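Local coordinates for protein tyrosine--tRNA ligase, mitochondrial (Coccidioides posadasii, PDB 5IJX) that probably attaches L-tyrosine to mitochondrial tRNA(Tyr) in an ATP-dependent reaction, this chain being the truncated class I synthetase part that binds the amino acid, at residues D55-L60 against V233-G238; F87-W92 against Y279-P284; K99-I104 against W226-R231; A109-P114 against P218-W223. All coordinates share one frame; numbering follows the deposited sequence.

Contact 1 (D55-L60 against V233-G238)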
loop_
_atom_site.group_PDB
_atom_site.type_symbol
_atom_site.label_atom_id
_atom_site.label_comp_id
_atom_site.label_asym_id
_atom_site.label_seq_id
_atom_site.Cartn_x
_atom_site.Cartn_y
_atom_site.Cartn_z
ATOM N N ASP A 55 -17.667 -29.160 5.787
ATOM C CA ASP A 55 -17.376 -30.460 5.192
ATOM C C ASP A 55 -16.322 -30.352 4.097
ATOM O O ASP A 55 -15.548 -31.293 3.887
ATOM C CB ASP A 55 -18.655 -31.085 4.637
ATOM C CG ASP A 55 -19.660 -31.421 5.725
ATOM O OD1 ASP A 55 -20.863 -31.540 5.411
ATOM O OD2 ASP A 55 -19.245 -31.563 6.894
ATOM N N ALA A 56 -16.276 -29.220 3.391
ATOM C CA ALA A 56 -15.223 -29.012 2.402
ATOM C C ALA A 56 -13.850 -28.974 3.062
ATOM O O ALA A 56 -12.874 -29.496 2.514
ATOM C CB ALA A 56 -15.477 -27.720 1.626
ATOM N N LEU A 57 -13.754 -28.355 4.242
ATOM C CA LEU A 57 -12.478 -28.298 4.947
ATOM C C LEU A 57 -12.088 -29.668 5.485
ATOM O O LEU A 57 -10.928 -30.081 5.367
ATOM C CB LEU A 57 -12.550 -27.276 6.081
ATOM C CG LEU A 57 -11.347 -27.235 7.028
ATOM C CD1 LEU A 57 -10.048 -27.020 6.258
ATOM C CD2 LEU A 57 -11.536 -26.149 8.079
ATOM N N ASP A 58 -13.039 -30.379 6.095
ATOM C CA ASP A 58 -12.787 -31.758 6.496
ATOM C C ASP A 58 -12.246 -32.565 5.319
ATOM O O ASP A 58 -11.261 -33.303 5.447
ATOM C CB ASP A 58 -14.077 -32.383 7.034
ATOM C CG ASP A 58 -13.820 -33.558 7.953
ATOM O OD1 ASP A 58 -12.657 -33.749 8.372
ATOM O OD2 ASP A 58 -14.784 -34.285 8.271
ATOM N N LYS A 59 -12.880 -32.413 4.154
ATOM C CA LYS A 59 -12.420 -33.087 2.945
ATOM C C LYS A 59 -10.987 -32.696 2.609
ATOM O O LYS A 59 -10.146 -33.556 2.322
ATOM C CB LYS A 59 -13.360 -32.746 1.788
ATOM C CG LYS A 59 -13.099 -33.511 0.502
ATOM C CD LYS A 59 -14.176 -33.206 -0.535
ATOM C CE LYS A 59 -13.720 -32.156 -1.526
ATOM N NZ LYS A 59 -14.859 -31.559 -2.284
ATOM N N LEU A 60 -10.692 -31.394 2.633
ATOM C CA LEU A 60 -9.348 -30.921 2.323
ATOM C C LEU A 60 -8.316 -31.587 3.223
ATOM O O LEU A 60 -7.358 -32.205 2.746
ATOM C CB LEU A 60 -9.285 -29.401 2.472
ATOM C CG LEU A 60 -7.893 -28.772 2.341
ATOM C CD1 LEU A 60 -7.391 -28.864 0.908
ATOM C CD2 LEU A 60 -7.913 -27.332 2.814
ATOM N N VAL A 233 0.316 -23.378 2.750
ATOM C CA VAL A 233 -0.502 -23.139 3.936
ATOM C C VAL A 233 -1.888 -22.704 3.476
ATOM O O VAL A 233 -2.041 -21.639 2.869
ATOM C CB VAL A 233 0.133 -22.083 4.853
ATOM C CG1 VAL A 233 -0.785 -21.773 6.031
ATOM C CG2 VAL A 233 1.497 -22.561 5.346
ATOM N N GLN A 234 -2.904 -23.512 3.783
ATOM C CA GLN A 234 -4.250 -23.278 3.276
ATOM C C GLN A 234 -5.290 -22.974 4.344
ATOM O O GLN A 234 -6.407 -22.579 3.989
ATOM C CB GLN A 234 -4.728 -24.491 2.463
ATOM C CG GLN A 234 -4.103 -24.588 1.080
ATOM C CD GLN A 234 -4.621 -25.771 0.283
ATOM O OE1 GLN A 234 -3.845 -26.599 -0.196
ATOM N NE2 GLN A 234 -5.938 -25.851 0.132
ATOM N N VAL A 235 -4.974 -23.139 5.625
ATOM C CA VAL A 235 -5.922 -22.901 6.707
ATOM C C VAL A 235 -5.336 -21.850 7.636
ATOM O O VAL A 235 -4.192 -21.986 8.086
ATOM C CB VAL A 235 -6.231 -24.193 7.485
ATOM C CG1 VAL A 235 -7.342 -23.946 8.495
ATOM C CG2 VAL A 235 -6.606 -25.316 6.532
ATOM N N GLN A 236 -6.111 -20.809 7.927
ATOM C CA GLN A 236 -5.725 -19.829 8.937
ATOM C C GLN A 236 -6.553 -20.052 10.194
ATOM O O GLN A 236 -7.781 -20.164 10.123
ATOM C CB GLN A 236 -5.902 -18.390 8.443
ATOM C CG GLN A 236 -5.307 -17.358 9.414
ATOM C CD GLN A 236 -5.476 -15.904 8.984
ATOM O OE1 GLN A 236 -5.231 -14.991 9.772
ATOM N NE2 GLN A 236 -5.883 -15.681 7.739
ATOM N N VAL A 237 -5.875 -20.112 11.336
ATOM C CA VAL A 237 -6.510 -20.345 12.627
ATOM C C VAL A 237 -6.390 -19.077 13.456
ATOM O O VAL A 237 -5.344 -18.416 13.448
ATOM C CB VAL A 237 -5.870 -21.538 13.362
ATOM C CG1 VAL A 237 -6.633 -21.836 14.645
ATOM C CG2 VAL A 237 -5.819 -22.761 12.455
ATOM N N GLY A 238 -7.455 -18.743 14.179
ATOM C CA GLY A 238 -7.408 -17.582 15.044
ATOM C C GLY A 238 -8.466 -17.657 16.122
ATOM O O GLY A 238 -9.272 -18.588 16.176
#

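Contact 2 (F87-W92 against Y279-P284)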
loop_
_atom_site.group_PDB
_atom_site.type_symbol
_atom_site.label_atom_id
_atom_site.label_comp_id
_atom_site.label_asym_id
_atom_site.label_seq_id
_atom_site.Cartn_x
_atom_site.Cartn_y
_atom_site.Cartn_z
ATOM N N PHE A 87 -2.928 -21.987 19.010
ATOM C CA PHE A 87 -1.682 -22.736 19.041
ATOM C C PHE A 87 -1.925 -24.198 19.390
ATOM O O PHE A 87 -1.317 -25.092 18.787
ATOM C CB PHE A 87 -0.721 -22.076 20.027
ATOM C CG PHE A 87 -0.285 -20.695 19.606
ATOM C CD1 PHE A 87 -0.187 -20.368 18.263
ATOM C CD2 PHE A 87 0.015 -19.724 20.547
ATOM C CE1 PHE A 87 0.208 -19.112 17.867
ATOM C CE2 PHE A 87 0.410 -18.458 20.152
ATOM C CZ PHE A 87 0.506 -18.157 18.810
HETATM N N MSE A 88 -2.819 -24.464 20.337
HETATM C CA MSE A 88 -3.217 -25.837 20.614
HETATM C C MSE A 88 -3.543 -26.510 19.290
HETATM O O MSE A 88 -2.966 -27.550 18.963
HETATM C CB MSE A 88 -4.419 -25.900 21.561
HETATM C CG MSE A 88 -4.133 -25.462 22.994
HETATM SE SE MSE A 88 -2.641 -26.396 23.836
HETATM C CE MSE A 88 -3.132 -28.229 23.398
ATOM N N ILE A 89 -4.437 -25.895 18.509
ATOM C CA ILE A 89 -4.769 -26.455 17.201
ATOM C C ILE A 89 -3.492 -26.714 16.412
ATOM O O ILE A 89 -3.219 -27.846 15.991
ATOM C CB ILE A 89 -5.743 -25.530 16.443
ATOM C CG1 ILE A 89 -7.113 -25.549 17.134
ATOM C CG2 ILE A 89 -5.859 -25.949 14.972
ATOM C CD1 ILE A 89 -8.219 -24.789 16.410
ATOM N N LEU A 90 -2.666 -25.677 16.241
ATOM C CA LEU A 90 -1.390 -25.864 15.559
ATOM C C LEU A 90 -0.655 -27.068 16.128
ATOM O O LEU A 90 -0.261 -27.981 15.392
ATOM C CB LEU A 90 -0.523 -24.609 15.682
ATOM C CG LEU A 90 -0.940 -23.352 14.911
ATOM C CD1 LEU A 90 0.205 -22.353 14.911
ATOM C CD2 LEU A 90 -1.371 -23.658 13.482
ATOM N N GLY A 91 -0.491 -27.098 17.450
ATOM C CA GLY A 91 0.150 -28.215 18.111
ATOM C C GLY A 91 -0.408 -29.518 17.589
ATOM O O GLY A 91 0.322 -30.334 17.011
ATOM N N TRP A 92 -1.720 -29.703 17.749
ATOM C CA TRP A 92 -2.349 -30.911 17.235
ATOM C C TRP A 92 -1.972 -31.116 15.776
ATOM O O TRP A 92 -1.405 -32.151 15.407
ATOM C CB TRP A 92 -3.868 -30.834 17.404
ATOM C CG TRP A 92 -4.322 -31.033 18.825
ATOM C CD1 TRP A 92 -4.893 -30.103 19.645
ATOM C CD2 TRP A 92 -4.233 -32.242 19.593
ATOM N NE1 TRP A 92 -5.168 -30.659 20.874
ATOM C CE2 TRP A 92 -4.772 -31.969 20.866
ATOM C CE3 TRP A 92 -3.750 -33.527 19.327
ATOM C CZ2 TRP A 92 -4.845 -32.932 21.865
ATOM C CZ3 TRP A 92 -3.821 -34.481 20.325
ATOM C CH2 TRP A 92 -4.362 -34.178 21.578
ATOM N N TYR A 279 -9.187 -21.814 3.745
ATOM C CA TYR A 279 -10.182 -22.043 4.782
ATOM C C TYR A 279 -9.706 -21.430 6.094
ATOM O O TYR A 279 -8.533 -21.076 6.260
ATOM C CB TYR A 279 -10.461 -23.539 4.971
ATOM C CG TYR A 279 -11.032 -24.232 3.751
ATOM C CD1 TYR A 279 -12.404 -24.399 3.600
ATOM C CD2 TYR A 279 -10.200 -24.722 2.753
ATOM C CE1 TYR A 279 -12.929 -25.034 2.488
ATOM C CE2 TYR A 279 -10.717 -25.358 1.639
ATOM C CZ TYR A 279 -12.081 -25.511 1.512
ATOM O OH TYR A 279 -12.597 -26.144 0.403
ATOM N N GLY A 280 -10.638 -21.319 7.041
ATOM C CA GLY A 280 -10.323 -20.755 8.335
ATOM C C GLY A 280 -10.940 -21.566 9.457
ATOM O O GLY A 280 -11.929 -22.278 9.272
ATOM N N ILE A 281 -10.332 -21.438 10.637
ATOM C CA ILE A 281 -10.860 -22.018 11.865
ATOM C C ILE A 281 -10.750 -20.979 12.972
ATOM O O ILE A 281 -9.698 -20.351 13.144
ATOM C CB ILE A 281 -10.122 -23.311 12.267
ATOM C CG1 ILE A 281 -10.194 -24.339 11.134
ATOM C CG2 ILE A 281 -10.735 -23.893 13.542
ATOM C CD1 ILE A 281 -9.372 -25.586 11.384
ATOM N N THR A 282 -11.836 -20.802 13.721
ATOM C CA THR A 282 -11.874 -19.897 14.861
ATOM C C THR A 282 -12.153 -20.705 16.119
ATOM O O THR A 282 -13.070 -21.537 16.139
ATOM C CB THR A 282 -12.940 -18.809 14.689
ATOM O OG1 THR A 282 -14.223 -19.417 14.492
ATOM C CG2 THR A 282 -12.608 -17.910 13.504
ATOM N N THR A 283 -11.361 -20.452 17.157
ATOM C CA THR A 283 -11.465 -21.116 18.444
ATOM C C THR A 283 -12.393 -20.349 19.371
ATOM O O THR A 283 -12.705 -19.180 19.128
ATOM C CB THR A 283 -10.090 -21.222 19.095
ATOM O OG1 THR A 283 -9.659 -19.919 19.505
ATOM C CG2 THR A 283 -9.075 -21.800 18.125
ATOM N N PRO A 284 -12.854 -20.983 20.450
ATOM C CA PRO A 284 -13.647 -20.251 21.447
ATOM C C PRO A 284 -12.877 -19.100 22.077
ATOM O O PRO A 284 -11.714 -18.857 21.738
ATOM C CB PRO A 284 -13.986 -21.331 22.482
ATOM C CG PRO A 284 -13.918 -22.616 21.725
ATOM C CD PRO A 284 -12.827 -22.431 20.717
#

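Contact 3 (K99-I104 against W226-R231)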
loop_
_atom_site.group_PDB
_atom_site.type_symbol
_atom_site.label_atom_id
_atom_site.label_comp_id
_atom_site.label_asym_id
_atom_site.label_seq_id
_atom_site.Cartn_x
_atom_site.Cartn_y
_atom_site.Cartn_z
ATOM N N LYS A 99 1.456 -29.359 8.466
ATOM C CA LYS A 99 2.395 -28.266 8.674
ATOM C C LYS A 99 1.800 -27.222 9.608
ATOM O O LYS A 99 0.627 -26.857 9.492
ATOM C CB LYS A 99 2.773 -27.618 7.342
ATOM C CG LYS A 99 3.895 -26.596 7.473
ATOM C CD LYS A 99 4.402 -26.119 6.122
ATOM C CE LYS A 99 5.708 -25.351 6.269
ATOM N NZ LYS A 99 6.204 -24.823 4.968
ATOM N N ALA A 100 2.622 -26.744 10.539
ATOM C CA ALA A 100 2.218 -25.737 11.510
ATOM C C ALA A 100 3.159 -24.545 11.421
ATOM O O ALA A 100 4.383 -24.702 11.516
ATOM C CB ALA A 100 2.220 -26.306 12.929
ATOM N N VAL A 101 2.582 -23.360 11.242
ATOM C CA VAL A 101 3.334 -22.120 11.101
ATOM C C VAL A 101 2.868 -21.158 12.183
ATOM O O VAL A 101 1.708 -20.727 12.182
ATOM C CB VAL A 101 3.151 -21.498 9.708
ATOM C CG1 VAL A 101 3.763 -20.105 9.655
ATOM C CG2 VAL A 101 3.769 -22.388 8.642
ATOM N N PHE A 102 3.768 -20.817 13.099
ATOM C CA PHE A 102 3.522 -19.763 14.073
ATOM C C PHE A 102 4.064 -18.457 13.506
ATOM O O PHE A 102 5.246 -18.373 13.164
ATOM C CB PHE A 102 4.194 -20.087 15.408
ATOM C CG PHE A 102 3.777 -21.404 16.002
ATOM C CD1 PHE A 102 2.848 -21.454 17.028
ATOM C CD2 PHE A 102 4.323 -22.591 15.543
ATOM C CE1 PHE A 102 2.469 -22.663 17.581
ATOM C CE2 PHE A 102 3.946 -23.801 16.091
ATOM C CZ PHE A 102 3.019 -23.838 17.110
ATOM N N LEU A 103 3.207 -17.444 13.403
ATOM C CA LEU A 103 3.571 -16.175 12.785
ATOM C C LEU A 103 3.518 -15.052 13.811
ATOM O O LEU A 103 2.516 -14.892 14.517
ATOM C CB LEU A 103 2.646 -15.849 11.609
ATOM C CG LEU A 103 2.900 -14.504 10.921
ATOM C CD1 LEU A 103 4.341 -14.401 10.445
ATOM C CD2 LEU A 103 1.947 -14.311 9.756
ATOM N N ILE A 104 4.598 -14.279 13.885
ATOM C CA ILE A 104 4.669 -13.072 14.701
ATOM C C ILE A 104 4.387 -11.876 13.802
ATOM O O ILE A 104 4.950 -11.770 12.705
ATOM C CB ILE A 104 6.045 -12.940 15.376
ATOM C CG1 ILE A 104 6.270 -14.086 16.367
ATOM C CG2 ILE A 104 6.175 -11.597 16.081
ATOM N N TRP A 226 -1.942 -14.765 1.886
ATOM C CA TRP A 226 -1.628 -15.103 0.501
ATOM C C TRP A 226 -0.185 -15.575 0.369
ATOM O O TRP A 226 0.095 -16.585 -0.293
ATOM C CB TRP A 226 -1.902 -13.883 -0.379
ATOM C CG TRP A 226 -1.361 -13.938 -1.773
ATOM C CD1 TRP A 226 -0.448 -13.089 -2.327
ATOM C CD2 TRP A 226 -1.717 -14.870 -2.798
ATOM N NE1 TRP A 226 -0.208 -13.438 -3.633
ATOM C CE2 TRP A 226 -0.973 -14.530 -3.947
ATOM C CE3 TRP A 226 -2.586 -15.962 -2.857
ATOM C CZ2 TRP A 226 -1.074 -15.245 -5.139
ATOM C CZ3 TRP A 226 -2.683 -16.670 -4.040
ATOM C CH2 TRP A 226 -1.932 -16.308 -5.166
ATOM N N TYR A 227 0.737 -14.865 1.018
ATOM C CA TYR A 227 2.143 -15.247 1.004
ATOM C C TYR A 227 2.321 -16.679 1.487
ATOM O O TYR A 227 3.002 -17.484 0.841
ATOM C CB TYR A 227 2.941 -14.274 1.873
ATOM C CG TYR A 227 4.417 -14.587 1.982
ATOM C CD1 TYR A 227 5.341 -13.974 1.147
ATOM C CD2 TYR A 227 4.887 -15.485 2.933
ATOM C CE1 TYR A 227 6.693 -14.255 1.248
ATOM C CE2 TYR A 227 6.235 -15.774 3.039
ATOM C CZ TYR A 227 7.135 -15.155 2.197
ATOM O OH TYR A 227 8.477 -15.444 2.308
ATOM N N LEU A 228 1.710 -17.020 2.625
ATOM C CA LEU A 228 1.797 -18.389 3.123
ATOM C C LEU A 228 0.991 -19.358 2.267
ATOM O O LEU A 228 1.307 -20.552 2.233
ATOM C CB LEU A 228 1.320 -18.445 4.572
ATOM C CG LEU A 228 2.146 -17.602 5.543
ATOM C CD1 LEU A 228 1.502 -17.586 6.920
ATOM C CD2 LEU A 228 3.573 -18.126 5.620
ATOM N N PHE A 229 -0.032 -18.863 1.573
ATOM C CA PHE A 229 -0.834 -19.706 0.695
ATOM C C PHE A 229 -0.001 -20.224 -0.464
ATOM O O PHE A 229 -0.067 -21.410 -0.804
ATOM C CB PHE A 229 -2.044 -18.919 0.189
ATOM C CG PHE A 229 -2.971 -19.714 -0.693
ATOM C CD1 PHE A 229 -3.987 -20.479 -0.143
ATOM C CD2 PHE A 229 -2.843 -19.677 -2.073
ATOM C CE1 PHE A 229 -4.847 -21.203 -0.953
ATOM C CE2 PHE A 229 -3.700 -20.396 -2.886
ATOM C CZ PHE A 229 -4.703 -21.160 -2.325
ATOM N N GLN A 230 0.806 -19.353 -1.071
ATOM C CA GLN A 230 1.711 -19.813 -2.117
ATOM C C GLN A 230 2.691 -20.861 -1.606
ATOM O O GLN A 230 3.301 -21.568 -2.415
ATOM C CB GLN A 230 2.473 -18.628 -2.702
ATOM C CG GLN A 230 1.573 -17.566 -3.295
ATOM C CD GLN A 230 2.342 -16.359 -3.775
ATOM O OE1 GLN A 230 1.962 -15.220 -3.506
ATOM N NE2 GLN A 230 3.433 -16.600 -4.491
ATOM N N ARG A 231 2.850 -20.985 -0.289
ATOM C CA ARG A 231 3.820 -21.892 0.314
ATOM C C ARG A 231 3.134 -23.008 1.102
ATOM O O ARG A 231 3.582 -23.398 2.183
ATOM C CB ARG A 231 4.791 -21.111 1.195
ATOM C CG ARG A 231 5.621 -20.119 0.392
ATOM C CD ARG A 231 6.345 -19.108 1.259
ATOM N NE ARG A 231 7.227 -18.266 0.453
ATOM C CZ ARG A 231 6.809 -17.285 -0.343
ATOM N NH1 ARG A 231 5.517 -17.010 -0.452
ATOM N NH2 ARG A 231 7.688 -16.577 -1.038
#

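Contact 4 (A109-P114 against P218-W223). With TYR (tyrosine), chain B.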
loop_
_atom_site.group_PDB
_atom_site.type_symbol
_atom_site.label_atom_id
_atom_site.label_comp_id
_atom_site.label_asym_id
_atom_site.label_seq_id
_atom_site.Cartn_x
_atom_site.Cartn_y
_atom_site.Cartn_z
ATOM N N ALA A 109 1.927 -5.226 13.891
ATOM C CA ALA A 109 1.816 -4.696 15.247
ATOM C C ALA A 109 2.169 -3.215 15.314
ATOM O O ALA A 109 1.708 -2.515 16.223
ATOM C CB ALA A 109 2.710 -5.491 16.193
ATOM N N LYS A 110 2.988 -2.721 14.383
ATOM C CA LYS A 110 3.275 -1.293 14.346
ATOM C C LYS A 110 2.034 -0.471 14.026
ATOM O O LYS A 110 2.017 0.731 14.305
ATOM C CB LYS A 110 4.373 -1.004 13.323
ATOM N N ILE A 111 1.005 -1.090 13.453
ATOM C CA ILE A 111 -0.249 -0.413 13.155
ATOM C C ILE A 111 -1.327 -0.758 14.174
ATOM O O ILE A 111 -2.131 0.098 14.545
ATOM C CB ILE A 111 -0.709 -0.763 11.724
ATOM C CG1 ILE A 111 0.325 -0.291 10.699
ATOM C CG2 ILE A 111 -2.065 -0.136 11.434
ATOM C CD1 ILE A 111 0.088 -0.828 9.307
ATOM N N GLY A 112 -1.362 -2.009 14.627
ATOM C CA GLY A 112 -2.370 -2.446 15.570
ATOM C C GLY A 112 -3.640 -2.894 14.879
ATOM O O GLY A 112 -4.187 -2.171 14.041
ATOM N N ASP A 113 -4.113 -4.083 15.218
ATOM C CA ASP A 113 -5.332 -4.606 14.616
ATOM C C ASP A 113 -6.528 -3.794 15.099
ATOM O O ASP A 113 -6.796 -3.769 16.307
ATOM C CB ASP A 113 -5.511 -6.075 14.977
ATOM C CG ASP A 113 -6.585 -6.748 14.150
ATOM O OD1 ASP A 113 -7.293 -6.036 13.407
ATOM O OD2 ASP A 113 -6.731 -7.984 14.249
ATOM N N PRO A 114 -7.270 -3.118 14.213
ATOM C CA PRO A 114 -8.394 -2.289 14.676
ATOM C C PRO A 114 -9.619 -3.074 15.119
ATOM O O PRO A 114 -10.626 -2.451 15.473
ATOM C CB PRO A 114 -8.713 -1.418 13.453
ATOM C CG PRO A 114 -8.248 -2.211 12.297
ATOM C CD PRO A 114 -7.037 -2.961 12.767
ATOM N N PRO A 218 -6.444 -5.172 7.578
ATOM C CA PRO A 218 -6.900 -6.472 7.062
ATOM C C PRO A 218 -6.329 -6.802 5.700
ATOM O O PRO A 218 -6.247 -7.984 5.346
ATOM C CB PRO A 218 -8.428 -6.322 7.019
ATOM C CG PRO A 218 -8.663 -4.851 6.930
ATOM C CD PRO A 218 -7.556 -4.212 7.713
ATOM N N ILE A 219 -5.927 -5.800 4.919
ATOM C CA ILE A 219 -5.248 -6.087 3.662
ATOM C C ILE A 219 -3.885 -6.702 3.936
ATOM O O ILE A 219 -3.508 -7.708 3.328
ATOM C CB ILE A 219 -5.126 -4.815 2.806
ATOM C CG1 ILE A 219 -6.511 -4.230 2.540
ATOM C CG2 ILE A 219 -4.414 -5.143 1.498
ATOM C CD1 ILE A 219 -6.502 -2.965 1.723
HETATM N N MSE A 220 -3.123 -6.109 4.846
HETATM C CA MSE A 220 -1.807 -6.641 5.164
HETATM C C MSE A 220 -1.930 -8.065 5.676
HETATM O O MSE A 220 -1.167 -8.945 5.278
HETATM C CB MSE A 220 -1.100 -5.773 6.197
HETATM C CG MSE A 220 -0.782 -4.373 5.715
HETATM SE SE MSE A 220 0.300 -3.409 7.010
HETATM C CE MSE A 220 2.059 -4.071 6.502
ATOM N N GLN A 221 -2.902 -8.298 6.561
ATOM C CA GLN A 221 -3.076 -9.644 7.097
ATOM C C GLN A 221 -3.498 -10.622 6.004
ATOM O O GLN A 221 -2.998 -11.755 5.943
ATOM C CB GLN A 221 -4.094 -9.620 8.235
ATOM C CG GLN A 221 -4.453 -10.992 8.765
ATOM C CD GLN A 221 -5.091 -10.936 10.136
ATOM O OE1 GLN A 221 -5.072 -9.900 10.803
ATOM N NE2 GLN A 221 -5.663 -12.054 10.567
ATOM N N GLY A 222 -4.406 -10.198 5.124
ATOM C CA GLY A 222 -4.762 -11.028 3.990
ATOM C C GLY A 222 -3.575 -11.341 3.104
ATOM O O GLY A 222 -3.501 -12.421 2.515
ATOM N N TRP A 223 -2.628 -10.408 3.001
ATOM C CA TRP A 223 -1.445 -10.630 2.184
ATOM C C TRP A 223 -0.463 -11.564 2.871
ATOM O O TRP A 223 0.253 -12.306 2.193
ATOM C CB TRP A 223 -0.764 -9.301 1.856
ATOM C CG TRP A 223 0.294 -9.434 0.803
ATOM C CD1 TRP A 223 1.638 -9.586 0.999
ATOM C CD2 TRP A 223 0.094 -9.442 -0.618
ATOM N NE1 TRP A 223 2.286 -9.683 -0.212
ATOM C CE2 TRP A 223 1.360 -9.599 -1.219
ATOM C CE3 TRP A 223 -1.034 -9.332 -1.438
ATOM C CZ2 TRP A 223 1.528 -9.646 -2.601
ATOM C CZ3 TRP A 223 -0.863 -9.379 -2.808
ATOM C CH2 TRP A 223 0.408 -9.532 -3.377
HETATM N N TYR B . -4.708 -10.037 14.120
HETATM C CA TYR B . -3.962 -10.834 15.086
HETATM C C TYR B . -4.146 -10.282 16.500
HETATM O O TYR B . -4.022 -11.002 17.495
HETATM C CB TYR B . -2.473 -10.859 14.721
HETATM C CG TYR B . -2.176 -11.336 13.311
HETATM C CD1 TYR B . -2.921 -12.349 12.721
HETATM C CD2 TYR B . -1.146 -10.769 12.571
HETATM C CE1 TYR B . -2.647 -12.783 11.432
HETATM C CE2 TYR B . -0.865 -11.195 11.285
HETATM C CZ TYR B . -1.617 -12.201 10.719
HETATM O OH TYR B . -1.335 -12.623 9.439
HETATM O OXT TYR B . -4.422 -9.095 16.683
#

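Contact 1 (D55-L60 against V233-G238)
L60 lays its two methyls against the amide end of Q234. CD1 of L60 is 3.4 Å from NE2 of Q234, and CD2 of L60 is 3.6 Å from the same NE2, so the nitrogen meets the forked end of the leucine. The two side chains cross at a slant. One turn earlier, L57 brings CD1 to within 3.9 Å of CG2 of V235. CD2 of L60 touches that same V235 methyl more loosely. Q234 and V235 are neighbours in the strand, yet both aim at the helix. The psi of Q234, -10°, breaks the usual alternation of sides. The glutamine chain runs straight beyond CG and carries its amide to the leucine. That amide is buried, but its polar atoms are satisfied. OE1 of Q234 accepts from K64, and NE2 gives a hydrogen bond to the carbonyl of N277. The leucine methyls therefore cover a polar group that is already held. Helix 54-63 runs over one face of the sheet, crossing strand 233-239 at a distance of 10.6 Å between the segment axes. Y279 and I281 of strand 279-283 also touch L57, and strand 67-72 borders strand 233-239 on its other side.

Contact 2 (F87-W92 against Y279-P284)
I89 holds CG1 beside its backbone N (chi1 -69°) and then runs straight on to CD1 (chi2 -174°), which sends that methyl out toward I281 and T283. In T283 a chi1 of 70° puts OG1 between the backbone N and the carbonyl carbon, so CG2 lies anti to the carbonyl carbon. The whole contact rests on the one I89 methyl. CD1 of I89 is 3.6 Å from CG2 of T283 and 3.9 Å from CG2 of I281. I89 and T283 pass each other in opposite directions, while I281 meets the isoleucine at a slant. T282, between I281 and T283 in the strand, points its side chain to the other face, where its hydroxyl bonds to S49. OG1 of T283 gives a hydrogen bond to the carbonyl O of P284 at 3.2 Å, in the carbonyl plane and on a lone pair. With OG1 engaged there, the methyl is the branch that faces I89. L46 also packs on I89. Helix 84-95 links parallel strands 67-72 and 99-104 in a beta-alpha-beta crossover, and it follows the HIGH signature in sequence. Its packing across the sheet face as far as strand 279-283 fits the Rossmann-type nucleotide-binding fold of class I synthetases.

Contact 3 (K99-I104 against W226-R231)
K99 starts the strand and stretches its side chain toward the loop that follows helix 217-229. Its NZ comes to 4.1 Å from the carbonyl O of R231, which is too long for a hydrogen bond. The lysine thus lies at the partly exposed edge of the contact, by R231. A100 faces the other side of the sheet. V101 turns back to the helix, and its CG1 is 4.4 Å from CD1 of L228. F102 again points away and meets the ring of F87 on helix 84-95. L103 returns to the near side, with CD2 at 4.4 Å from the same CD1 of L228. This one methyl loosely meets two alternate residues of the strand. The extended end of L228 (chi2 173°) puts it there. Y69 of the neighbouring strand and V233 also touch L228. R231, in the loop after helix 217-229, folds back over the helix's last turn. NH1 gives a hydrogen bond to the carbonyl O of Y227 at 2.9 Å, with an N-H...O angle of 143°. The same NH1 lies 3.3 Å above the centre of the Y227 ring. This leads the guanidinium away from the strand. Strand 99-104 thus has helices on both faces, as in a Rossmann-type fold, and L103 near its C-terminal end lines the tyrosine pocket.

Contact 4 (A109-P114 against P218-W223)
The 109-114 loop has no regular structure and draws closest to helix 217-229 where the CA atoms of D113 and P218 are 7.9 Å apart, just after G112 with its positive phi of 86°. Together they wall one side of the tyrosine pocket in the Rossmann-type domain of this class I synthetase. I111 and M220, a selenomethionine, make the apolar part. CD1 of I111 meets SE of M220 at 3.5 Å, and the two side chains cross. M220 bends at its last torsion (chi3 84°) and also packs on L178 of the second subunit, so this side of the contact adjoins that subunit. D113 and Q221 do not bond to each other. OD2 of D113 and OE1 of Q221 are 4.3 Å apart, and the ammonium of the bound tyrosine joins them. Q242 binds both residues: its NE2 donates to OD2 of D113, and its OE1 accepts from NE2 of Q221. Q236 takes a further bond from NE2 of Q221. These partners fix how the Q221 amide is turned, with OE1 toward the ligand amine. CD of Q221 lies over the ring face of the tyrosine, offset toward the CE1 side and 3.3 Å from CE1. The ligand N gives a hydrogen bond of 2.9 Å to OD2 of D113 and a weak one of 3.3 Å to OE1 of Q221.

How the contacts relate
Contacts 1, 2 and 3 all press helices onto one central sheet. Contacts 1 and 2 lie on the same face and join neighbouring strands 233-239 and 279-283, linked by backbone bonds such as Q234 O to Y279 N. Contact 3 covers the opposite face. Contacts 3 and 4 share helix 217-229, used near its end in one and near its start in the other. Contact 2 is nearest the chain centre and purely apolar across the segments. Contact 1 adds a buried amide, and contact 3 reaches a charged, partly exposed rim. Contact 4 is farthest out, yet buried, and its polar groups bind ligand. Contacts 1 and 4 meet through a glutamine pair at the pocket.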